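Local coordinates for protein Tv2483 (Treponema vincentii, PDB 6DET) that binds L-arginine with high selectivity as the solute-binding lipoprotein that probably serves an ABC transporter for amino-acid uptake, at residues 36-41 against 96-101; 90-95 against 222-227. All coordinates share one frame; numbering follows the deposited sequence.

Contact 1. Residues 36-41 against 96-101; sequences SALVIG and IDCIAS. With ARG (arginine), chain B.
Asp97, in the loop before strand 98-100, uses its side chain and its own N to bond both polar backbone atoms of Val39. Val39 N gives OD2 a nearly straight hydrogen bond (3.0 Å, N-H...O 169°). Asp97 N in turn donates a hydrogen bond to Val39 O (2.8 Å), which also takes a weak one from Cys98 N. With CG anti to the carbonyl carbon (chi1 -65°), the carboxylate swings back along the neighbouring strand, and OD2 is met on its anti side, somewhat out of the carboxylate plane. OD1 is engaged by a salt bridge to Arg224. Parallel bridges Ile40-Cys98 and Gly41-Ile99 follow: Gly41 N hydrogen-bonds to Cys98 O (2.9 Å), and Ala100 N to Gly41 O (3.1 Å), nearly in line with the carbonyl. Cys98 SG lies against Ile40 CG1 (3.8 Å), and Ala100 CB touches Ile40 CG2, on a face covered by Phe66 and Asp62 of helix 61-73. Before the strand begins, Ile96 lays CG2 against Val39 CG1 (3.7 Å), the two side chains crossing at about a right angle, and its CD1 reaches over Gly41 CA. At 101 the chain turns a corner, and Ser101 O accepts a hydrogen bond from NH2 of the bound arginine (2.8 Å). Parallel strands delivering a turn to the ligand at their C-terminal ends are characteristic of the alpha/beta lobes of periplasmic-type solute-binding proteins.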
# COMPACT_ATOMS: atom_id res chain seq x y z
N SER A 36 -21.30 -5.39 -13.76
CA SER A 36 -20.29 -6.20 -14.43
C SER A 36 -18.95 -5.46 -14.41
O SER A 36 -18.19 -5.48 -15.38
CB SER A 36 -20.70 -6.56 -15.85
OG SER A 36 -20.03 -7.74 -16.26
N ALA A 37 -18.68 -4.80 -13.30
CA ALA A 37 -17.43 -4.07 -13.17
C ALA A 37 -17.06 -3.86 -11.72
O ALA A 37 -17.92 -3.66 -10.87
CB ALA A 37 -17.54 -2.72 -13.86
N LEU A 38 -15.75 -3.80 -11.46
CA LEU A 38 -15.25 -3.51 -10.13
C LEU A 38 -14.32 -2.32 -10.28
O LEU A 38 -13.43 -2.35 -11.13
CB LEU A 38 -14.51 -4.69 -9.52
CG LEU A 38 -14.04 -4.45 -8.08
CD1 LEU A 38 -15.19 -4.47 -7.08
CD2 LEU A 38 -13.00 -5.50 -7.68
N VAL A 39 -14.58 -1.27 -9.52
CA VAL A 39 -13.78 -0.05 -9.57
C VAL A 39 -12.75 -0.12 -8.45
O VAL A 39 -13.09 -0.11 -7.26
CB VAL A 39 -14.65 1.21 -9.46
CG1 VAL A 39 -13.78 2.46 -9.45
CG2 VAL A 39 -15.66 1.26 -10.61
N ILE A 40 -11.47 -0.22 -8.84
CA ILE A 40 -10.37 -0.40 -7.90
C ILE A 40 -9.64 0.95 -7.84
O ILE A 40 -9.04 1.36 -8.83
CB ILE A 40 -9.40 -1.51 -8.35
CG1 ILE A 40 -10.14 -2.86 -8.55
CG2 ILE A 40 -8.25 -1.68 -7.35
CD1 ILE A 40 -10.22 -3.25 -10.01
N GLY A 41 -9.74 1.65 -6.72
CA GLY A 41 -9.02 2.91 -6.56
C GLY A 41 -7.55 2.66 -6.27
O GLY A 41 -7.21 1.83 -5.43
N ILE A 96 -15.51 4.56 -5.96
CA ILE A 96 -14.76 3.31 -6.10
C ILE A 96 -15.45 2.23 -5.27
O ILE A 96 -16.27 2.52 -4.40
CB ILE A 96 -13.30 3.45 -5.69
CG1 ILE A 96 -13.21 3.85 -4.21
CG2 ILE A 96 -12.68 4.54 -6.58
CD1 ILE A 96 -11.74 4.18 -3.68
N ASP A 97 -15.06 0.98 -5.53
CA ASP A 97 -15.57 -0.17 -4.79
C ASP A 97 -14.57 -0.73 -3.79
O ASP A 97 -14.96 -1.46 -2.86
CB ASP A 97 -15.97 -1.29 -5.77
CG ASP A 97 -17.15 -0.88 -6.67
OD1 ASP A 97 -18.11 -0.28 -6.15
OD2 ASP A 97 -17.10 -1.18 -7.88
N CYS A 98 -13.29 -0.44 -3.98
CA CYS A 98 -12.25 -0.95 -3.09
C CYS A 98 -11.00 -0.12 -3.32
O CYS A 98 -10.92 0.69 -4.25
CB CYS A 98 -12.00 -2.43 -3.34
SG CYS A 98 -11.36 -2.83 -4.95
N ILE A 99 -10.01 -0.32 -2.44
CA ILE A 99 -8.77 0.45 -2.44
C ILE A 99 -7.60 -0.53 -2.41
O ILE A 99 -7.60 -1.44 -1.58
CB ILE A 99 -8.66 1.39 -1.22
CG1 ILE A 99 -9.91 2.27 -1.07
CG2 ILE A 99 -7.42 2.29 -1.38
CD1 ILE A 99 -10.06 2.86 0.32
N ALA A 100 -6.67 -0.37 -3.34
CA ALA A 100 -5.45 -1.15 -3.38
C ALA A 100 -4.27 -0.16 -3.30
O ALA A 100 -4.36 0.82 -2.57
CB ALA A 100 -5.44 -2.04 -4.63
N SER A 101 -3.17 -0.42 -4.01
CA SER A 101 -1.96 0.42 -3.95
C SER A 101 -1.22 0.32 -2.62
O SER A 101 -0.65 1.30 -2.14
CB SER A 101 -2.29 1.90 -4.25
OG SER A 101 -2.69 1.95 -5.57
N ARG B . 0.65 1.72 3.06
CA ARG B . 0.20 3.11 2.76
C ARG B . -1.21 3.31 3.31
O ARG B . -1.91 2.30 3.54
CB ARG B . 0.21 3.38 1.26
CG ARG B . 1.60 3.38 0.63
CD ARG B . 1.58 3.57 -0.89
NE ARG B . 1.06 4.88 -1.23
CZ ARG B . -0.13 5.11 -1.77
NH1 ARG B . -0.48 6.38 -1.99
NH2 ARG B . -0.95 4.11 -2.08
OXT ARG B . -1.64 4.46 3.50

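Contact 2. Residues 90-95 against 222-227; sequences LLNTGV and AFRQAD
Leu91 and Arg224 make the tight part of this contact, where the last turn of helix 87-92 meets the chain leaving strand 215-223. Leu91 CD2 sits on the backbone of Phe223, 3.6 Å from its carbonyl carbon, and Leu91 CG packs on Arg224 CG (3.7 Å). The chi1 of Leu91, -180°, sends the isobutyl group away from its own N and across to the other segment. Arg224 CG and CD run past Leu91 O, and the bend at chi3 (-73°) then turns the guanidinium back for a hydrogen bond of 2.8 Å from NH1 to Leu91 O. The oxygen lies at the edge of the guanidinium, in its plane, and the donor lies in the carbonyl plane. Leu91 O also receives Gly94 N (3.0 Å), a bond of the Schellman motif that ends the helix, so Arg224 is a second donor to a carbonyl at the C-terminal end of helix 87-92. Asp227 OD2, from the same beta turn, forms a salt bridge with Arg224 NE (2.8 Å), with a weak second bond from NH2. The outer side is looser: exposed Asn92 reaches Arg224 CG only through OD1, at 3.9 Å, and a water joins Asn92 OD1 to Gln225 N. Farther in, Leu91 touches Ile99 of strand 98-104 and Tyr113, while the Phe223 ring packs on Cys98 and on Leu230 and Val231 of helix 228-243.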
# COMPACT_ATOMS: atom_id res chain seq x y z
N LEU A 90 -14.20 8.59 -1.29
CA LEU A 90 -14.48 8.03 -2.61
C LEU A 90 -15.09 6.64 -2.50
O LEU A 90 -15.99 6.28 -3.26
CB LEU A 90 -13.21 7.98 -3.44
CG LEU A 90 -12.66 9.40 -3.76
CD1 LEU A 90 -11.23 9.28 -4.26
CD2 LEU A 90 -13.54 10.07 -4.75
N LEU A 91 -14.58 5.84 -1.55
CA LEU A 91 -15.14 4.51 -1.31
C LEU A 91 -16.56 4.59 -0.75
O LEU A 91 -17.48 3.93 -1.26
CB LEU A 91 -14.21 3.77 -0.35
CG LEU A 91 -14.61 2.34 0.04
CD1 LEU A 91 -14.55 1.44 -1.18
CD2 LEU A 91 -13.70 1.81 1.15
N ASN A 92 -16.75 5.39 0.30
CA ASN A 92 -18.05 5.40 0.98
C ASN A 92 -19.15 6.04 0.15
O ASN A 92 -20.34 5.70 0.33
CB ASN A 92 -17.90 6.10 2.33
CG ASN A 92 -17.28 5.21 3.37
OD1 ASN A 92 -17.24 3.99 3.19
ND2 ASN A 92 -16.82 5.79 4.47
N THR A 93 -18.81 6.97 -0.74
CA THR A 93 -19.79 7.54 -1.66
C THR A 93 -19.94 6.72 -2.93
O THR A 93 -20.74 7.08 -3.79
CB THR A 93 -19.42 8.97 -2.02
OG1 THR A 93 -18.12 9.00 -2.64
CG2 THR A 93 -19.40 9.85 -0.77
N GLY A 94 -19.20 5.63 -3.08
CA GLY A 94 -19.41 4.74 -4.21
C GLY A 94 -18.69 5.10 -5.49
O GLY A 94 -18.97 4.48 -6.53
N VAL A 95 -17.79 6.09 -5.47
CA VAL A 95 -16.99 6.38 -6.65
C VAL A 95 -16.08 5.20 -6.98
O VAL A 95 -15.89 4.87 -8.17
CB VAL A 95 -16.17 7.67 -6.44
CG1 VAL A 95 -15.28 7.92 -7.66
CG2 VAL A 95 -17.11 8.85 -6.19
N ALA A 222 -9.10 -2.76 0.77
CA ALA A 222 -10.10 -2.15 1.65
C ALA A 222 -11.43 -1.97 0.92
O ALA A 222 -11.46 -1.47 -0.21
CB ALA A 222 -9.61 -0.79 2.16
N PHE A 223 -12.53 -2.30 1.61
CA PHE A 223 -13.88 -2.26 1.06
C PHE A 223 -14.78 -1.49 2.02
O PHE A 223 -14.42 -1.25 3.17
CB PHE A 223 -14.45 -3.68 0.87
CG PHE A 223 -13.75 -4.45 -0.20
CD1 PHE A 223 -12.51 -5.01 0.05
CD2 PHE A 223 -14.32 -4.60 -1.45
CE1 PHE A 223 -11.85 -5.70 -0.92
CE2 PHE A 223 -13.64 -5.30 -2.43
CZ PHE A 223 -12.38 -5.84 -2.15
N ARG A 224 -15.98 -1.14 1.54
CA ARG A 224 -16.94 -0.50 2.42
C ARG A 224 -17.31 -1.46 3.54
O ARG A 224 -17.36 -2.67 3.35
CB ARG A 224 -18.21 -0.13 1.65
CG ARG A 224 -18.07 1.11 0.77
CD ARG A 224 -19.34 1.36 -0.09
NE ARG A 224 -19.42 0.38 -1.16
CZ ARG A 224 -18.90 0.53 -2.37
NH1 ARG A 224 -18.28 1.66 -2.71
NH2 ARG A 224 -19.01 -0.46 -3.26
N GLN A 225 -17.60 -0.89 4.72
CA GLN A 225 -17.81 -1.70 5.92
C GLN A 225 -18.92 -2.73 5.73
O GLN A 225 -18.79 -3.89 6.15
CB GLN A 225 -18.15 -0.78 7.10
CG GLN A 225 -16.98 0.06 7.54
CD GLN A 225 -17.39 1.17 8.47
OE1 GLN A 225 -18.02 2.15 8.05
NE2 GLN A 225 -17.03 1.03 9.73
N ALA A 226 -20.02 -2.33 5.11
CA ALA A 226 -21.18 -3.20 5.00
C ALA A 226 -21.03 -4.29 3.94
O ALA A 226 -21.91 -5.14 3.84
CB ALA A 226 -22.41 -2.35 4.67
N ASP A 227 -20.00 -4.25 3.11
CA ASP A 227 -20.00 -5.01 1.85
C ASP A 227 -19.40 -6.41 2.04
O ASP A 227 -18.43 -6.82 1.40
CB ASP A 227 -19.27 -4.22 0.76
CG ASP A 227 -20.08 -3.04 0.24
OD1 ASP A 227 -21.13 -2.70 0.84
OD2 ASP A 227 -19.65 -2.42 -0.78
O HOH W 1 -16.42 1.97 4.70

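The two contacts lie side by side, their centres about 9 Å apart, in the same lobe of the protein. Along the chain their segments alternate: 36-41, 90-95, 96-101, then 222-227. Segments 90-95 and 96-101 are continuous, taking the chain from the end of helix 87-92 into strand 98-104. Contact 1 lies on the edge of that strand that pairs in parallel with 37-42; in contact 2, 222-227 continues from strand 215-223, antiparallel on its other edge. Arg224 NH1 lies 2.8 Å from Ile96 O and Ile99 N 2.9 Å from Ala222 O, both probable hydrogen bonds. A segment from late in the chain is thereby tied to the strand leading to Ser101 at the arginine site, and to its lead-in.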